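Local atomic coordinates of 15-O-acetyltransferase (Fusarium sporotrichioides, PDB entry 3FOT), a protein that transfers an acetyl group to the 15-hydroxyl of trichothecene intermediates such as 15-deacetylcalonectrin during biosynthesis of mycotoxins that include T-2 toxin. Residues A[26-31]-A[105-110]; A[89-94]-A[227-232]; A[373-378]-A[510-515]. One frame throughout, in Å; residues are numbered along the deposited sequence.

From the N terminus, contact 1 closes the first loop, pairing strand 28-32 with strand 105-109 in the middle of a small four-stranded antiparallel sheet. Before that loop is complete, the chain has passed through 89-94, which meets 227-232 in contact 2, so the two cross in sequence. They touch in space: Val29 CG2 lies 3.7 Å from Leu229 CD1, and Tyr108 packs on Pro90 and Leu229, placing loop 227-232 against the sheet face that carries Val29 and Tyr108. Contact 3 follows in series. Its loop, from 373-378 to 510-515, spans, in sequence, His414, which binds 15-deacetylcalonectrin; the centre of contact 3 lies about 52 Å from that of contact 1, across the chain's centre.

Contact 1 (A[26-31]-A[105-110]); sequences GRQVQR and IITYES
Strands 28-32 and 105-109 are the two inner strands of a four-stranded antiparallel sheet, where Val29 and Tyr108 form a hydrogen-bonded pair. The segment axes approach to 4.7 Å at 164°, and Val29 N donates to Tyr108 O over 2.8 Å while Tyr108 N answers to Val29 O. Arg31 and Ile106 repeat this reciprocal pattern. Beyond the last bridge, Ser110 N reaches Arg27 O at 2.9 Å. Strand 20-21 flanks one partner and strand 95-97 the other, giving the order of two hairpins joined side by side. On the face bearing Gln28, Gln30, Thr107 and Glu109, the Gln28 CG methylene rests 3.7 Å from Thr107 CG2; the Gln28 amide oxygen is bound by Thr22. On the other face Arg31 runs alongside Ile106. With Arg31 CG set between backbone N and carbonyl carbon (chi1 70°) and the chain extended to NE, the guanidinium lays one face over Ile106 CD1, which is 3.4 Å from NH1; NH1 also forms a salt bridge with Glu37. Arg27 puts its guanidinium face over Ser110 CB, 3.5 Å from NH2, and a water in the guanidinium plane accepts from Arg27 NE and donates to Ser110 O at 2.8 Å.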
# COMPACT_ATOMS: atom_id res chain seq x y z
N GLY A 26 -27.42 -0.03 -17.80
CA GLY A 26 -26.12 0.62 -17.75
C GLY A 26 -25.64 0.84 -16.32
O GLY A 26 -24.55 1.38 -16.12
N ARG A 27 -26.42 0.41 -15.33
CA ARG A 27 -26.09 0.63 -13.90
C ARG A 27 -25.01 -0.32 -13.35
O ARG A 27 -24.43 -0.03 -12.30
CB ARG A 27 -27.35 0.60 -13.02
CG ARG A 27 -28.35 1.73 -13.36
CD ARG A 27 -29.60 1.64 -12.48
NE ARG A 27 -29.29 1.97 -11.09
CZ ARG A 27 -29.19 3.20 -10.58
NH1 ARG A 27 -29.39 4.29 -11.32
NH2 ARG A 27 -28.89 3.34 -9.30
N GLN A 28 -24.75 -1.44 -14.04
CA GLN A 28 -23.67 -2.36 -13.66
C GLN A 28 -22.62 -2.46 -14.76
O GLN A 28 -22.95 -2.66 -15.93
CB GLN A 28 -24.20 -3.76 -13.34
CG GLN A 28 -23.15 -4.68 -12.70
CD GLN A 28 -23.68 -6.08 -12.37
OE1 GLN A 28 -23.75 -6.94 -13.24
NE2 GLN A 28 -24.01 -6.32 -11.10
N VAL A 29 -21.35 -2.31 -14.38
CA VAL A 29 -20.22 -2.44 -15.33
C VAL A 29 -19.22 -3.42 -14.72
O VAL A 29 -19.15 -3.56 -13.49
CB VAL A 29 -19.53 -1.09 -15.68
CG1 VAL A 29 -20.41 -0.22 -16.58
CG2 VAL A 29 -19.12 -0.30 -14.41
N GLN A 30 -18.47 -4.11 -15.58
CA GLN A 30 -17.44 -5.00 -15.10
C GLN A 30 -16.20 -4.92 -15.97
O GLN A 30 -16.26 -4.49 -17.14
CB GLN A 30 -17.95 -6.45 -15.01
CG GLN A 30 -18.17 -7.15 -16.34
CD GLN A 30 -18.73 -8.56 -16.18
OE1 GLN A 30 -19.21 -8.95 -15.12
NE2 GLN A 30 -18.67 -9.33 -17.25
N ARG A 31 -15.06 -5.30 -15.40
CA ARG A 31 -13.84 -5.44 -16.20
C ARG A 31 -12.96 -6.57 -15.70
O ARG A 31 -12.93 -6.86 -14.49
CB ARG A 31 -13.06 -4.13 -16.29
CG ARG A 31 -12.41 -3.72 -14.98
CD ARG A 31 -11.70 -2.36 -15.12
NE ARG A 31 -11.19 -1.91 -13.82
CZ ARG A 31 -10.02 -2.30 -13.30
NH1 ARG A 31 -9.65 -1.84 -12.10
NH2 ARG A 31 -9.24 -3.17 -13.95
N ILE A 105 -12.39 -10.69 -11.73
CA ILE A 105 -13.29 -9.77 -12.43
C ILE A 105 -13.75 -8.71 -11.44
O ILE A 105 -14.15 -9.02 -10.34
CB ILE A 105 -14.51 -10.52 -13.02
CG1 ILE A 105 -14.05 -11.61 -14.00
CG2 ILE A 105 -15.50 -9.53 -13.68
CD1 ILE A 105 -15.16 -12.67 -14.27
N ILE A 106 -13.64 -7.45 -11.84
CA ILE A 106 -14.03 -6.35 -10.97
C ILE A 106 -15.37 -5.79 -11.45
O ILE A 106 -15.51 -5.40 -12.62
CB ILE A 106 -12.98 -5.20 -10.98
CG1 ILE A 106 -11.67 -5.69 -10.35
CG2 ILE A 106 -13.54 -3.92 -10.29
CD1 ILE A 106 -10.46 -4.78 -10.51
N THR A 107 -16.33 -5.73 -10.54
CA THR A 107 -17.66 -5.24 -10.92
C THR A 107 -18.02 -3.98 -10.12
O THR A 107 -17.69 -3.90 -8.93
CB THR A 107 -18.71 -6.34 -10.71
OG1 THR A 107 -18.44 -7.43 -11.60
CG2 THR A 107 -20.12 -5.82 -10.96
N TYR A 108 -18.66 -3.01 -10.77
CA TYR A 108 -19.28 -1.91 -10.05
C TYR A 108 -20.76 -1.80 -10.43
O TYR A 108 -21.11 -1.84 -11.62
CB TYR A 108 -18.59 -0.55 -10.31
CG TYR A 108 -19.29 0.52 -9.50
CD1 TYR A 108 -19.09 0.59 -8.12
CD2 TYR A 108 -20.24 1.38 -10.10
CE1 TYR A 108 -19.78 1.51 -7.33
CE2 TYR A 108 -20.94 2.32 -9.32
CZ TYR A 108 -20.69 2.37 -7.94
OH TYR A 108 -21.37 3.27 -7.15
N GLU A 109 -21.62 -1.65 -9.42
CA GLU A 109 -23.05 -1.41 -9.68
C GLU A 109 -23.53 -0.22 -8.84
O GLU A 109 -23.29 -0.15 -7.63
CB GLU A 109 -23.87 -2.66 -9.38
CG GLU A 109 -25.39 -2.50 -9.57
CD GLU A 109 -26.18 -3.74 -9.18
OE1 GLU A 109 -25.70 -4.57 -8.37
OE2 GLU A 109 -27.31 -3.88 -9.69
N SER A 110 -24.17 0.74 -9.50
CA SER A 110 -24.80 1.86 -8.76
C SER A 110 -25.84 1.34 -7.77
O SER A 110 -26.51 0.34 -8.05
CB SER A 110 -25.50 2.80 -9.71
OG SER A 110 -24.60 3.62 -10.35
O HOH W 1 -28.64 -0.74 -9.45

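Contact 2 (A[89-94]-A[227-232]); sequences HPECAC and KNLSPP
Leu229, Pro90 and Glu91 carry the contact between the 3-10 turn 90-92 and the extended loop after the 3-10 segment ending at Asn228. The turn follows helix 71-88 after His89 and leads toward strand 95-97; its Ala93 N to Pro90 O bond, 3.0 Å, is the i to i+3 bond expected of a 3-10 turn. Leu229 presents CD2 to Pro90 in the turn, 3.8 Å from CB, and to Cys94 just beyond it, 3.9 Å from SG, while Pro90 CD lies 3.7 Å from Asn228 C. Tyr108 of the small antiparallel sheet packs against Pro90, Cys94 and Leu229, tying turn and loop to that sheet. The polar half is Glu91. Its chain folds at chi2 (80°), which swings the carboxylate over to Ser230. There OE2 is held twice: Ser230 N donates to its syn lone pair at 2.8 Å and 162°, whereas Ser230 OG, 3.0 Å away, approaches from above the carboxylate plane. That hydroxyl also bonds to Tyr354 N; the Tyr354 ring stacks on His89. The second oxygen, Glu91 OE1, accepts from a water 2.7 Å away, which also donates to Asn228 O and sits in the imidazole plane, 2.8 Å from His89 ND1.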
# COMPACT_ATOMS: atom_id res chain seq x y z
N HIS A 89 -15.42 8.56 -5.93
CA HIS A 89 -14.48 7.46 -6.21
C HIS A 89 -15.11 6.11 -5.91
O HIS A 89 -14.93 5.53 -4.84
CB HIS A 89 -13.16 7.69 -5.46
CG HIS A 89 -12.53 9.00 -5.81
ND1 HIS A 89 -12.11 9.28 -7.09
CD2 HIS A 89 -12.31 10.12 -5.09
CE1 HIS A 89 -11.63 10.51 -7.14
NE2 HIS A 89 -11.74 11.04 -5.93
N PRO A 90 -15.91 5.61 -6.86
CA PRO A 90 -16.68 4.37 -6.61
C PRO A 90 -15.88 3.08 -6.47
O PRO A 90 -16.49 2.03 -6.23
CB PRO A 90 -17.65 4.28 -7.80
CG PRO A 90 -17.37 5.49 -8.67
CD PRO A 90 -16.18 6.23 -8.17
N GLU A 91 -14.55 3.14 -6.56
CA GLU A 91 -13.73 1.99 -6.26
C GLU A 91 -14.05 1.42 -4.87
O GLU A 91 -13.91 0.23 -4.66
CB GLU A 91 -12.25 2.38 -6.28
CG GLU A 91 -11.69 2.49 -7.70
CD GLU A 91 -12.01 3.78 -8.41
OE1 GLU A 91 -12.56 4.75 -7.80
OE2 GLU A 91 -11.68 3.84 -9.60
N CYS A 92 -14.48 2.29 -3.95
CA CYS A 92 -14.80 1.88 -2.57
C CYS A 92 -16.00 0.92 -2.45
O CYS A 92 -16.23 0.35 -1.37
CB CYS A 92 -15.01 3.12 -1.70
SG CYS A 92 -16.50 4.05 -2.16
N ALA A 93 -16.76 0.73 -3.54
CA ALA A 93 -17.83 -0.28 -3.54
C ALA A 93 -17.79 -1.29 -4.69
O ALA A 93 -18.79 -1.98 -4.95
CB ALA A 93 -19.20 0.41 -3.50
N CYS A 94 -16.65 -1.38 -5.38
CA CYS A 94 -16.48 -2.44 -6.37
C CYS A 94 -16.44 -3.79 -5.64
O CYS A 94 -16.11 -3.85 -4.44
CB CYS A 94 -15.22 -2.23 -7.21
SG CYS A 94 -15.27 -0.79 -8.29
N LYS A 227 -19.26 7.26 -14.25
CA LYS A 227 -18.22 7.95 -15.01
C LYS A 227 -17.02 8.39 -14.13
O LYS A 227 -16.00 8.83 -14.67
CB LYS A 227 -18.79 9.17 -15.73
CG LYS A 227 -19.37 10.23 -14.79
CD LYS A 227 -19.98 11.40 -15.59
CE LYS A 227 -20.63 12.41 -14.67
NZ LYS A 227 -21.95 11.92 -14.17
N ASN A 228 -17.17 8.26 -12.81
CA ASN A 228 -16.11 8.65 -11.87
C ASN A 228 -15.16 7.51 -11.50
O ASN A 228 -14.12 7.74 -10.87
CB ASN A 228 -16.70 9.27 -10.59
CG ASN A 228 -17.33 10.63 -10.84
OD1 ASN A 228 -17.00 11.31 -11.81
ND2 ASN A 228 -18.20 11.06 -9.93
N LEU A 229 -15.54 6.28 -11.86
CA LEU A 229 -14.60 5.16 -11.80
C LEU A 229 -13.30 5.52 -12.55
O LEU A 229 -13.33 6.17 -13.60
CB LEU A 229 -15.22 3.91 -12.41
CG LEU A 229 -16.30 3.15 -11.64
CD1 LEU A 229 -17.08 2.22 -12.58
CD2 LEU A 229 -15.71 2.36 -10.46
N SER A 230 -12.16 5.10 -12.00
CA SER A 230 -10.87 5.35 -12.65
C SER A 230 -10.96 4.65 -14.01
O SER A 230 -11.48 3.53 -14.11
CB SER A 230 -9.70 4.80 -11.81
OG SER A 230 -9.51 5.59 -10.63
N PRO A 231 -10.46 5.31 -15.06
CA PRO A 231 -10.53 4.65 -16.36
C PRO A 231 -9.57 3.46 -16.45
O PRO A 231 -8.70 3.32 -15.56
CB PRO A 231 -10.15 5.78 -17.33
CG PRO A 231 -9.30 6.71 -16.53
CD PRO A 231 -9.87 6.65 -15.14
N PRO A 232 -9.75 2.59 -17.46
CA PRO A 232 -8.82 1.47 -17.57
C PRO A 232 -7.39 1.95 -17.80
O PRO A 232 -7.13 2.84 -18.63
CB PRO A 232 -9.35 0.66 -18.75
CG PRO A 232 -10.79 1.10 -18.92
CD PRO A 232 -10.78 2.55 -18.52
O HOH W 2 -12.25 7.13 -8.95
O HOH W 3 -11.50 1.97 -11.58

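Contact 3 (A[373-378]-A[510-515]); sequences VSHKDE and IVEFML
Ser374 OG is gripped by two backbone N-H groups, Lys376 N at 3.1 Å and, more weakly, Asp377 N. In return Ser374 N binds Asp377 OD2 at 2.9 Å, so both the backbone N and the hydroxyl of Ser374 are tied to the residues that follow. His375 lies within this turn and faces helix 500-516, while Ser374 O comes near the edge of the Phe513 ring. The imidazole slots between two consecutive helix side chains. On one face lies Phe513 in a face-to-face stack, centroids 3.8 Å apart and planes at 22°, with His375 CE1 above the middle of the phenyl ring and 3.3 Å from Phe513 CE2. Against the opposite face lies the Glu512 carboxylate, its plane nearly parallel to the ring (10° apart), its CD 3.3 Å from His375 ND1. Glu512 reaches there because CG stands opposite the backbone N (chi1 -167°) and the chain beyond runs straight. OE1 sits over the ring's centre, OE2 nearer CB, and OE1 meets ND1 at too poor an angle for a hydrogen bond, although the negative charge may favour a protonated imidazole. Ser509 OG bonds to His375 NE2 and fixes the ring's rotation. Val373 CG2 lies 4.0 Å from Phe513 CE1, and the Val373 side chain also packs on helices 306-321 and 379-401. Ser374 OG with Lys376 N forms an ST turn, just ahead of helix 379-401, with Glu378 at its N-cap position.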
# COMPACT_ATOMS: atom_id res chain seq x y z
N VAL A 373 30.17 -4.34 5.22
CA VAL A 373 30.71 -3.62 6.38
C VAL A 373 29.94 -4.03 7.63
O VAL A 373 28.74 -4.29 7.58
CB VAL A 373 30.63 -2.07 6.23
CG1 VAL A 373 31.51 -1.59 5.11
CG2 VAL A 373 29.17 -1.60 6.01
N SER A 374 30.64 -4.09 8.74
CA SER A 374 29.96 -4.37 9.99
C SER A 374 29.57 -3.07 10.69
O SER A 374 29.99 -1.98 10.30
CB SER A 374 30.83 -5.20 10.90
OG SER A 374 31.72 -4.36 11.54
N HIS A 375 28.74 -3.18 11.73
CA HIS A 375 28.37 -2.01 12.50
C HIS A 375 29.56 -1.49 13.32
O HIS A 375 29.55 -0.34 13.76
CB HIS A 375 27.19 -2.35 13.40
CG HIS A 375 25.90 -2.52 12.65
ND1 HIS A 375 25.25 -1.47 12.05
CD2 HIS A 375 25.12 -3.61 12.46
CE1 HIS A 375 24.13 -1.91 11.49
NE2 HIS A 375 24.03 -3.20 11.74
N LYS A 376 30.57 -2.33 13.51
CA LYS A 376 31.75 -1.96 14.31
C LYS A 376 32.86 -1.36 13.44
O LYS A 376 33.85 -0.84 13.96
CB LYS A 376 32.28 -3.18 15.07
CG LYS A 376 31.38 -3.64 16.23
CD LYS A 376 31.55 -5.13 16.54
CE LYS A 376 30.68 -5.55 17.75
NZ LYS A 376 30.79 -7.01 18.06
N ASP A 377 32.70 -1.43 12.11
CA ASP A 377 33.67 -0.80 11.21
C ASP A 377 33.65 0.73 11.33
O ASP A 377 32.65 1.33 11.77
CB ASP A 377 33.44 -1.20 9.76
CG ASP A 377 33.92 -2.60 9.45
OD1 ASP A 377 34.88 -3.09 10.11
OD2 ASP A 377 33.35 -3.22 8.53
N GLU A 378 34.76 1.36 10.93
CA GLU A 378 34.85 2.81 10.92
C GLU A 378 33.63 3.42 10.24
O GLU A 378 33.17 2.91 9.20
CB GLU A 378 36.10 3.30 10.17
CG GLU A 378 37.43 2.97 10.83
CD GLU A 378 37.57 3.63 12.17
OE1 GLU A 378 37.18 4.82 12.31
OE2 GLU A 378 38.06 2.96 13.10
N ILE A 510 19.10 -2.43 10.08
CA ILE A 510 18.82 -1.51 9.00
C ILE A 510 18.82 -0.09 9.53
O ILE A 510 19.47 0.78 8.96
CB ILE A 510 17.43 -1.78 8.38
CG1 ILE A 510 17.38 -3.15 7.70
CG2 ILE A 510 17.04 -0.66 7.41
CD1 ILE A 510 15.93 -3.66 7.53
N VAL A 511 18.11 0.12 10.64
CA VAL A 511 18.02 1.46 11.24
C VAL A 511 19.40 2.00 11.64
O VAL A 511 19.72 3.17 11.39
CB VAL A 511 17.04 1.47 12.46
CG1 VAL A 511 17.13 2.80 13.22
CG2 VAL A 511 15.60 1.24 11.99
N GLU A 512 20.20 1.14 12.27
CA GLU A 512 21.56 1.52 12.66
C GLU A 512 22.40 1.99 11.46
O GLU A 512 23.11 3.00 11.55
CB GLU A 512 22.24 0.37 13.41
CG GLU A 512 23.53 0.81 14.10
CD GLU A 512 24.20 -0.29 14.91
OE1 GLU A 512 23.58 -1.38 15.07
OE2 GLU A 512 25.34 -0.06 15.38
N PHE A 513 22.34 1.27 10.34
CA PHE A 513 23.08 1.72 9.15
C PHE A 513 22.57 3.05 8.60
O PHE A 513 23.35 3.91 8.21
CB PHE A 513 23.07 0.68 8.03
CG PHE A 513 24.00 -0.49 8.26
CD1 PHE A 513 25.37 -0.28 8.50
CD2 PHE A 513 23.51 -1.80 8.19
CE1 PHE A 513 26.25 -1.37 8.67
CE2 PHE A 513 24.38 -2.90 8.37
CZ PHE A 513 25.75 -2.68 8.62
N MET A 514 21.24 3.22 8.55
CA MET A 514 20.68 4.52 8.15
C MET A 514 21.21 5.66 9.02
O MET A 514 21.61 6.74 8.52
CB MET A 514 19.15 4.46 8.18
CG MET A 514 18.60 3.57 7.05
SD MET A 514 16.83 3.39 7.21
CE MET A 514 16.26 5.03 6.70
N LEU A 515 21.22 5.43 10.33
CA LEU A 515 21.65 6.45 11.27
C LEU A 515 23.13 6.74 11.11
O LEU A 515 23.58 7.89 11.28
CB LEU A 515 21.31 6.04 12.71
CG LEU A 515 19.81 6.10 13.02
CD1 LEU A 515 19.55 5.41 14.36
CD2 LEU A 515 19.28 7.56 13.01